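Local coordinates for IPT/TIG domain-containing protein (Bacteroides thetaiotaomicron, PDB 3TC9) that is of unknown function but, with an Ig-like IPT/TIG domain joined to a six-bladed beta-propeller, probably serves as an auxiliary nutrient-binding protein or a hydrolase, at residues L152-E157 with R162-E167; D131-F136 with E169-V174; E157-R162 with G416-R421. All blocks are in the same frame, centred on the assembly; numbering follows the deposited sequence.

Contact 1 (L152-E157 with R162-E167); sequences LYLVGE and RLIDFE
Leu-163 lays its CD1 methyl over one face of the Tyr-153 ring, a CH-pi contact 3.7 Å from CD1 to the ring centroid and 15° off the normal. Its CG stands opposite the backbone N (chi1 168°), which swings the branch toward the tyrosine, and chi2 (67°) then sets CD1 over the ring. The two residues form the non-hydrogen-bonded pair of an antiparallel hairpin. Leu-152 with Ile-164 and Leu-154 with Arg-162 are the hydrogen-bonded pairs on either side; Ile-164 N to Leu-152 O, at 2.8 Å, is nearly straight. On the other face of the sheet, Ile-164 CD1 reaches Leu-154 CD2 at 3.8 Å and Leu-152 CD2 at 4.1 Å. Leu-154 lies beside Arg-162, its CD1 against the arginine CB, while the guanidinium leads away to Lys-126 O and Asp-127. Past the strand end, the Phe-166 ring turns its edge to Leu-152, CE1 to CB 3.9 Å, and its ring also meets Phe-112 and Phe-414. The hairpin forms the middle of a propeller blade: strand 141-145 flanks 151-156, Phe-144 and Leu-142 packing on its leucines, and strand 170-175 flanks 159-165.

Contact 2 (D131-F136 with E169-V174); sequences DDCGGF and EYVSTV
The backbones of loop 131-136 and strand 170-174 stay well apart, Cys-133 CA and Val-171 CA being 6.3 Å from each other, and side chains bridge the gap. Val-171 does this with both of its methyls. CG2 meets Cys-133 SG at 3.8 Å, and CG1 meets Phe-136 CE2 at 3.9 Å. The valine torsion splits the branches: with CG1 trans to the main-chain nitrogen (chi1 -177°) and directed at the phenylalanine, the other methyl falls beside that nitrogen and meets the cysteine. Cys-133 also brings its CB to 3.9 Å from Val-171 CB, so the thiol and its own methylene both rest on the valine. The Phe-136 and Val-171 side chains run toward each other from opposite directions, and the far end of the ring, CE2 and CZ, does the touching; CG1 comes to it obliquely. Strand 170-175 belongs to the same propeller blade as the 151-165 hairpin, and the chain enters it through a G1 beta bulge, Glu-169 and Tyr-170 both facing Asp-165. Cys-133, Phe-136 and Val-171 are all buried. A backbone hydrogen bond links Phe-136 to Arg-421, on the neighbouring sheet's side of the loop. Leu-113 of strand 107-113 touches both Val-171 and Phe-136, while Leu-154 packs on the phenylalanine from within the blade.

Contact 3 (E157-R162 with G416-R421); sequences EQHPTR and GDRENR. With PO4 (phosphate ion), chain Q.
Arg-418 forms a salt bridge with Glu-157: its NH1 bonds to OE1 at 3.1 Å, with a weak second bond from NH2 to the same oxygen. OE1 lies near the guanidinium plane, but the arginine meets it from above the carboxylate, the two planes standing 64° apart. NH1 also forms a salt bridge with Glu-402, so two carboxylates share that nitrogen, while NE and NH2 serve the phosphate. A weak hydrogen bond joins Arg-418 NH2 to Gln-158 OE1 at 3.3 Å. The other bonds converge on a phosphate ion, probably from the crystallisation liquor. Its O3 accepts four: from His-159 NE2 at 2.7 Å, from Arg-418 NE and NH2, and from Arg-421 NH1 at 3.1 Å. Arg-421 NH2 takes O1 at 2.8 Å in a nearly straight bond (172°), and Gln-158 NE2 reaches O2 at 3.0 Å. The glutamine thus serves the arginine with its oxygen and the phosphate with its nitrogen, its chain bent at chi2 (-96°). The imidazole and the Arg-418 guanidinium stand almost perpendicular, O3 lying at the edge of each. Two arginines, an imidazole and an amide gathered so are consistent with an anion-binding pocket. The contact joins the turn between strands 151-156 and 159-165 to the turn after strand 412-417, which leads into strand 422-428, so two different sheets of the propeller share the site.

In the fold
Contacts 1 and 2 are buried and share a sheet: strand 159-165 lies between 151-156 and 170-175, and Leu-163 N and Ser-172 O, one from each contact, probably bond in it. Contact 1 combines backbone pairing with apolar packing, whereas contact 2 is purely apolar and sets loop 131-136 against strand 170-175. Contact 3 is partly buried and polar, built of charged, imidazole and amide side chains round an anion. Its range overlaps that of contact 1 at Glu-157 and Arg-162, but Arg-162 works in contact 1 and Glu-157 in contact 3, which uses the turn of the hairpin. A probable bond from Phe-136 N to Arg-421 O ties contact 2 to contact 3.

Contact 1 (L152-E157 with R162-E167)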
loop_
_atom_site.group_PDB
_atom_site.type_symbol
_atom_site.label_atom_id
_atom_site.label_comp_id
_atom_site.label_asym_id
_atom_site.label_seq_id
_atom_site.Cartn_x
_atom_site.Cartn_y
_atom_site.Cartn_z
ATOM N N LEU B 152 3.138 10.186 20.655
ATOM C CA LEU B 152 2.903 11.289 19.734
ATOM C C LEU B 152 3.085 12.605 20.498
ATOM O O LEU B 152 2.322 12.901 21.419
ATOM C CB LEU B 152 1.497 11.177 19.098
ATOM C CG LEU B 152 1.038 12.348 18.183
ATOM C CD1 LEU B 152 1.993 12.540 16.997
ATOM C CD2 LEU B 152 -0.377 12.125 17.724
ATOM N N TYR B 153 4.102 13.383 20.124
ATOM C CA TYR B 153 4.371 14.667 20.768
ATOM C C TYR B 153 3.740 15.804 19.985
ATOM O O TYR B 153 3.571 15.713 18.755
ATOM C CB TYR B 153 5.887 14.898 20.925
ATOM C CG TYR B 153 6.513 13.982 21.953
ATOM C CD1 TYR B 153 6.534 14.327 23.300
ATOM C CD2 TYR B 153 7.039 12.747 21.585
ATOM C CE1 TYR B 153 7.072 13.471 24.258
ATOM C CE2 TYR B 153 7.604 11.894 22.530
ATOM C CZ TYR B 153 7.630 12.266 23.867
ATOM O OH TYR B 153 8.178 11.432 24.806
ATOM N N LEU B 154 3.408 16.881 20.701
ATOM C CA LEU B 154 2.824 18.092 20.127
ATOM C C LEU B 154 3.391 19.321 20.837
ATOM O O LEU B 154 3.703 19.249 22.025
ATOM C CB LEU B 154 1.269 18.076 20.176
ATOM C CG LEU B 154 0.548 18.136 21.560
ATOM C CD1 LEU B 154 0.317 19.594 22.035
ATOM C CD2 LEU B 154 -0.814 17.490 21.482
ATOM N N VAL B 155 3.493 20.451 20.123
ATOM C CA VAL B 155 3.901 21.743 20.670
ATOM C C VAL B 155 2.724 22.671 20.417
ATOM O O VAL B 155 2.004 22.467 19.451
ATOM C CB VAL B 155 5.260 22.299 20.157
ATOM C CG1 VAL B 155 6.425 21.462 20.673
ATOM C CG2 VAL B 155 5.302 22.432 18.636
ATOM N N GLY B 156 2.511 23.643 21.293
ATOM C CA GLY B 156 1.336 24.498 21.210
ATOM C C GLY B 156 1.546 25.982 21.321
ATOM O O GLY B 156 0.697 26.660 21.902
ATOM N N GLU B 157 2.637 26.510 20.713
ATOM C CA GLU B 157 3.021 27.930 20.733
ATOM C C GLU B 157 3.220 28.365 22.189
ATOM O O GLU B 157 4.165 27.887 22.821
ATOM C CB GLU B 157 2.029 28.833 19.967
ATOM C CG GLU B 157 2.306 28.889 18.471
ATOM C CD GLU B 157 1.256 29.511 17.566
ATOM O OE1 GLU B 157 0.255 30.070 18.076
ATOM O OE2 GLU B 157 1.450 29.445 16.327
ATOM N N ARG B 162 3.173 18.676 24.878
ATOM C CA ARG B 162 2.456 17.588 25.505
ATOM C C ARG B 162 2.711 16.261 24.797
ATOM O O ARG B 162 3.305 16.229 23.717
ATOM C CB ARG B 162 0.959 17.935 25.563
ATOM C CG ARG B 162 0.714 19.199 26.403
ATOM C CD ARG B 162 -0.734 19.451 26.693
ATOM N NE ARG B 162 -1.274 18.444 27.595
ATOM C CZ ARG B 162 -2.510 18.463 28.081
ATOM N NH1 ARG B 162 -3.348 19.436 27.745
ATOM N NH2 ARG B 162 -2.915 17.513 28.908
ATOM N N LEU B 163 2.302 15.151 25.457
ATOM C CA LEU B 163 2.471 13.802 24.937
ATOM C C LEU B 163 1.137 13.061 24.906
ATOM O O LEU B 163 0.421 13.030 25.904
ATOM C CB LEU B 163 3.507 13.036 25.796
ATOM C CG LEU B 163 3.611 11.530 25.596
ATOM C CD1 LEU B 163 4.148 11.189 24.204
ATOM C CD2 LEU B 163 4.415 10.876 26.703
ATOM N N ILE B 164 0.823 12.465 23.747
ATOM C CA ILE B 164 -0.322 11.582 23.512
ATOM C C ILE B 164 0.264 10.182 23.478
ATOM O O ILE B 164 0.975 9.832 22.524
ATOM C CB ILE B 164 -1.131 11.940 22.227
ATOM C CG1 ILE B 164 -1.831 13.329 22.346
ATOM C CG2 ILE B 164 -2.131 10.832 21.867
ATOM C CD1 ILE B 164 -2.122 13.982 20.990
ATOM N N ASP B 165 0.047 9.419 24.556
ATOM C CA ASP B 165 0.569 8.059 24.715
ATOM C C ASP B 165 -0.543 7.081 24.371
ATOM O O ASP B 165 -1.515 6.974 25.122
ATOM C CB ASP B 165 1.088 7.868 26.154
ATOM C CG ASP B 165 1.745 6.528 26.465
ATOM O OD1 ASP B 165 1.531 5.556 25.692
ATOM O OD2 ASP B 165 2.464 6.444 27.486
ATOM N N PHE B 166 -0.424 6.396 23.219
ATOM C CA PHE B 166 -1.454 5.465 22.736
ATOM C C PHE B 166 -1.509 4.172 23.529
ATOM O O PHE B 166 -2.562 3.542 23.565
ATOM C CB PHE B 166 -1.232 5.132 21.267
ATOM C CG PHE B 166 -1.626 6.236 20.323
ATOM C CD1 PHE B 166 -0.706 7.215 19.946
ATOM C CD2 PHE B 166 -2.897 6.272 19.762
ATOM C CE1 PHE B 166 -1.065 8.234 19.056
ATOM C CE2 PHE B 166 -3.245 7.273 18.846
ATOM C CZ PHE B 166 -2.329 8.255 18.511
ATOM N N GLU B 167 -0.372 3.755 24.115
ATOM C CA GLU B 167 -0.260 2.522 24.890
ATOM C C GLU B 167 -1.011 2.660 26.208
ATOM O O GLU B 167 -1.827 1.803 26.526
ATOM C CB GLU B 167 1.220 2.169 25.130
ATOM C CG GLU B 167 1.430 0.855 25.876
ATOM C CD GLU B 167 2.825 0.587 26.419
ATOM O OE1 GLU B 167 3.586 1.557 26.644
ATOM O OE2 GLU B 167 3.139 -0.601 26.665
#

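Contact 2 (D131-F136 with E169-V174)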
loop_
_atom_site.group_PDB
_atom_site.type_symbol
_atom_site.label_atom_id
_atom_site.label_comp_id
_atom_site.label_asym_id
_atom_site.label_seq_id
_atom_site.Cartn_x
_atom_site.Cartn_y
_atom_site.Cartn_z
ATOM N N ASP B 131 -10.238 9.727 27.489
ATOM C CA ASP B 131 -11.638 10.093 27.702
ATOM C C ASP B 131 -11.834 11.360 28.596
ATOM O O ASP B 131 -12.957 11.868 28.639
ATOM C CB ASP B 131 -12.400 8.902 28.322
ATOM C CG ASP B 131 -11.912 8.501 29.714
ATOM O OD1 ASP B 131 -10.941 7.719 29.803
ATOM O OD2 ASP B 131 -12.502 8.974 30.712
ATOM N N ASP B 132 -10.797 11.845 29.326
ATOM C CA ASP B 132 -10.955 12.986 30.237
ATOM C C ASP B 132 -9.623 13.760 30.379
ATOM O O ASP B 132 -9.008 13.811 31.444
ATOM C CB ASP B 132 -11.487 12.493 31.604
ATOM C CG ASP B 132 -11.784 13.572 32.646
ATOM O OD1 ASP B 132 -12.474 14.570 32.301
ATOM O OD2 ASP B 132 -11.343 13.412 33.811
ATOM N N CYS B 133 -9.200 14.389 29.287
ATOM C CA CYS B 133 -7.951 15.155 29.237
ATOM C C CYS B 133 -8.217 16.648 28.923
ATOM O O CYS B 133 -7.285 17.383 28.590
ATOM C CB CYS B 133 -6.976 14.526 28.237
ATOM S SG CYS B 133 -7.640 14.329 26.565
ATOM N N GLY B 134 -9.471 17.077 29.077
ATOM C CA GLY B 134 -9.898 18.446 28.808
ATOM C C GLY B 134 -9.811 18.789 27.329
ATOM O O GLY B 134 -10.210 17.990 26.483
ATOM N N GLY B 135 -9.283 19.972 27.031
ATOM C CA GLY B 135 -9.086 20.477 25.679
ATOM C C GLY B 135 -7.643 20.879 25.493
ATOM O O GLY B 135 -6.920 21.081 26.471
ATOM N N PHE B 136 -7.203 20.958 24.248
ATOM C CA PHE B 136 -5.822 21.322 23.908
ATOM C C PHE B 136 -5.765 22.814 23.652
ATOM O O PHE B 136 -6.567 23.320 22.878
ATOM C CB PHE B 136 -5.345 20.528 22.659
ATOM C CG PHE B 136 -5.243 19.041 22.883
ATOM C CD1 PHE B 136 -6.372 18.231 22.802
ATOM C CD2 PHE B 136 -4.030 18.457 23.239
ATOM C CE1 PHE B 136 -6.284 16.854 23.052
ATOM C CE2 PHE B 136 -3.941 17.082 23.494
ATOM C CZ PHE B 136 -5.065 16.285 23.371
ATOM N N GLU B 169 -3.075 5.262 26.886
ATOM C CA GLU B 169 -4.264 6.077 26.587
ATOM C C GLU B 169 -4.307 7.240 27.592
ATOM O O GLU B 169 -5.294 7.437 28.315
ATOM C CB GLU B 169 -5.558 5.255 26.559
ATOM C CG GLU B 169 -5.567 4.216 25.451
ATOM C CD GLU B 169 -6.865 3.460 25.238
ATOM O OE1 GLU B 169 -7.646 3.312 26.205
ATOM O OE2 GLU B 169 -7.078 2.970 24.106
ATOM N N TYR B 170 -3.188 8.001 27.644
ATOM C CA TYR B 170 -3.019 9.120 28.559
ATOM C C TYR B 170 -2.372 10.300 27.863
ATOM O O TYR B 170 -1.522 10.124 26.982
ATOM C CB TYR B 170 -2.179 8.668 29.773
ATOM C CG TYR B 170 -2.221 9.619 30.955
ATOM C CD1 TYR B 170 -3.230 9.531 31.913
ATOM C CD2 TYR B 170 -1.213 10.557 31.156
ATOM C CE1 TYR B 170 -3.258 10.390 33.017
ATOM C CE2 TYR B 170 -1.229 11.417 32.257
ATOM C CZ TYR B 170 -2.272 11.350 33.170
ATOM O OH TYR B 170 -2.322 12.210 34.247
ATOM N N VAL B 171 -2.779 11.511 28.267
ATOM C CA VAL B 171 -2.258 12.780 27.750
ATOM C C VAL B 171 -1.531 13.480 28.894
ATOM O O VAL B 171 -2.142 13.738 29.924
ATOM C CB VAL B 171 -3.355 13.675 27.100
ATOM C CG1 VAL B 171 -2.745 14.944 26.512
ATOM C CG2 VAL B 171 -4.121 12.900 26.021
ATOM N N SER B 172 -0.232 13.772 28.715
ATOM C CA SER B 172 0.597 14.399 29.751
ATOM C C SER B 172 1.333 15.619 29.245
ATOM O O SER B 172 1.440 15.820 28.045
ATOM C CB SER B 172 1.606 13.397 30.302
ATOM O OG SER B 172 2.287 12.709 29.264
ATOM N N THR B 173 1.832 16.440 30.163
ATOM C CA THR B 173 2.591 17.645 29.829
ATOM C C THR B 173 4.076 17.298 29.950
ATOM O O THR B 173 4.497 16.722 30.958
ATOM C CB THR B 173 2.135 18.801 30.733
ATOM O OG1 THR B 173 0.739 18.999 30.511
ATOM C CG2 THR B 173 2.875 20.106 30.455
ATOM N N VAL B 174 4.858 17.642 28.926
ATOM C CA VAL B 174 6.289 17.352 28.868
ATOM C C VAL B 174 7.095 18.586 29.323
ATOM O O VAL B 174 8.026 18.430 30.112
ATOM C CB VAL B 174 6.650 16.870 27.434
ATOM C CG1 VAL B 174 8.133 17.023 27.121
ATOM C CG2 VAL B 174 6.193 15.427 27.220
#

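Contact 3 (E157-R162 with G416-R421)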
loop_
_atom_site.group_PDB
_atom_site.type_symbol
_atom_site.label_atom_id
_atom_site.label_comp_id
_atom_site.label_asym_id
_atom_site.label_seq_id
_atom_site.Cartn_x
_atom_site.Cartn_y
_atom_site.Cartn_z
ATOM N N GLU B 157 2.637 26.510 20.713
ATOM C CA GLU B 157 3.021 27.930 20.733
ATOM C C GLU B 157 3.220 28.365 22.189
ATOM O O GLU B 157 4.165 27.887 22.821
ATOM C CB GLU B 157 2.029 28.833 19.967
ATOM C CG GLU B 157 2.306 28.889 18.471
ATOM C CD GLU B 157 1.256 29.511 17.566
ATOM O OE1 GLU B 157 0.255 30.070 18.076
ATOM O OE2 GLU B 157 1.450 29.445 16.327
ATOM N N GLN B 158 2.311 29.193 22.737
ATOM C CA GLN B 158 2.399 29.629 24.127
ATOM C C GLN B 158 1.976 28.504 25.095
ATOM O O GLN B 158 2.362 28.541 26.262
ATOM C CB GLN B 158 1.577 30.916 24.369
ATOM C CG GLN B 158 0.053 30.755 24.349
ATOM C CD GLN B 158 -0.581 31.082 23.021
ATOM O OE1 GLN B 158 -0.024 30.867 21.937
ATOM N NE2 GLN B 158 -1.800 31.556 23.080
ATOM N N HIS B 159 1.196 27.507 24.597
ATOM C CA HIS B 159 0.678 26.401 25.395
ATOM C C HIS B 159 1.743 25.311 25.567
ATOM O O HIS B 159 2.704 25.306 24.801
ATOM C CB HIS B 159 -0.612 25.860 24.772
ATOM C CG HIS B 159 -1.681 26.894 24.677
ATOM N ND1 HIS B 159 -2.421 27.272 25.782
ATOM C CD2 HIS B 159 -2.078 27.628 23.614
ATOM C CE1 HIS B 159 -3.253 28.206 25.355
ATOM N NE2 HIS B 159 -3.085 28.453 24.057
ATOM N N PRO B 160 1.624 24.409 26.570
ATOM C CA PRO B 160 2.694 23.428 26.797
ATOM C C PRO B 160 2.918 22.379 25.708
ATOM O O PRO B 160 2.042 22.095 24.890
ATOM C CB PRO B 160 2.244 22.711 28.076
ATOM C CG PRO B 160 1.244 23.590 28.703
ATOM C CD PRO B 160 0.560 24.267 27.588
ATOM N N THR B 161 4.132 21.792 25.735
ATOM C CA THR B 161 4.560 20.660 24.936
ATOM C C THR B 161 3.940 19.468 25.623
ATOM O O THR B 161 4.075 19.316 26.841
ATOM C CB THR B 161 6.078 20.624 24.823
ATOM O OG1 THR B 161 6.485 21.848 24.201
ATOM C CG2 THR B 161 6.574 19.426 24.007
ATOM N N ARG B 162 3.173 18.676 24.878
ATOM C CA ARG B 162 2.456 17.588 25.505
ATOM C C ARG B 162 2.711 16.261 24.797
ATOM O O ARG B 162 3.305 16.229 23.717
ATOM C CB ARG B 162 0.959 17.935 25.563
ATOM C CG ARG B 162 0.714 19.199 26.403
ATOM C CD ARG B 162 -0.734 19.451 26.693
ATOM N NE ARG B 162 -1.274 18.444 27.595
ATOM C CZ ARG B 162 -2.510 18.463 28.081
ATOM N NH1 ARG B 162 -3.348 19.436 27.745
ATOM N NH2 ARG B 162 -2.915 17.513 28.908
ATOM N N GLY B 416 -4.268 19.026 14.495
ATOM C CA GLY B 416 -4.351 20.009 15.570
ATOM C C GLY B 416 -5.296 21.121 15.139
ATOM O O GLY B 416 -4.900 22.042 14.420
ATOM N N ASP B 417 -6.566 20.998 15.517
ATOM C CA ASP B 417 -7.651 21.940 15.153
ATOM C C ASP B 417 -7.742 23.001 16.229
ATOM O O ASP B 417 -8.464 22.813 17.207
ATOM C CB ASP B 417 -8.968 21.156 15.018
ATOM C CG ASP B 417 -10.073 21.871 14.281
ATOM O OD1 ASP B 417 -9.800 22.954 13.699
ATOM O OD2 ASP B 417 -11.214 21.343 14.273
ATOM N N ARG B 418 -6.981 24.110 16.052
ATOM C CA ARG B 418 -6.753 25.156 17.041
ATOM C C ARG B 418 -8.001 25.633 17.795
ATOM O O ARG B 418 -8.059 25.389 18.992
ATOM C CB ARG B 418 -5.980 26.358 16.466
ATOM C CG ARG B 418 -5.538 27.413 17.499
ATOM C CD ARG B 418 -4.630 26.819 18.562
ATOM N NE ARG B 418 -4.045 27.810 19.468
ATOM C CZ ARG B 418 -2.843 28.358 19.313
ATOM N NH1 ARG B 418 -2.109 28.076 18.245
ATOM N NH2 ARG B 418 -2.372 29.206 20.221
ATOM N N GLU B 419 -8.964 26.311 17.140
ATOM C CA GLU B 419 -10.107 26.911 17.845
ATOM C C GLU B 419 -11.092 25.898 18.392
ATOM O O GLU B 419 -11.906 26.249 19.258
ATOM C CB GLU B 419 -10.859 27.948 16.974
ATOM C CG GLU B 419 -9.980 28.980 16.250
ATOM C CD GLU B 419 -8.839 29.673 16.982
ATOM O OE1 GLU B 419 -8.936 29.857 18.219
ATOM O OE2 GLU B 419 -7.875 30.097 16.299
ATOM N N ASN B 420 -11.035 24.648 17.907
ATOM C CA ASN B 420 -11.927 23.618 18.401
ATOM C C ASN B 420 -11.303 22.891 19.620
ATOM O O ASN B 420 -11.996 22.112 20.270
ATOM C CB ASN B 420 -12.305 22.674 17.273
ATOM C CG ASN B 420 -13.209 23.372 16.311
ATOM O OD1 ASN B 420 -14.015 24.231 16.689
ATOM N ND2 ASN B 420 -13.053 23.089 15.046
ATOM N N ARG B 421 -10.015 23.181 19.943
ATOM C CA ARG B 421 -9.268 22.670 21.102
ATOM C C ARG B 421 -9.249 21.137 21.131
ATOM O O ARG B 421 -9.202 20.511 22.196
ATOM C CB ARG B 421 -9.844 23.214 22.446
ATOM C CG ARG B 421 -10.168 24.701 22.461
ATOM C CD ARG B 421 -8.924 25.518 22.405
ATOM N NE ARG B 421 -9.217 26.936 22.303
ATOM C CZ ARG B 421 -8.309 27.866 22.060
ATOM N NH1 ARG B 421 -7.033 27.535 21.904
ATOM N NH2 ARG B 421 -8.666 29.131 21.956
HETATM P P PO4 Q . -5.289 30.930 22.138
HETATM O O1 PO4 Q . -6.621 30.916 21.300
HETATM O O2 PO4 Q . -4.299 31.982 21.506
HETATM O O3 PO4 Q . -4.642 29.514 22.156
HETATM O O4 PO4 Q . -5.528 31.306 23.648
#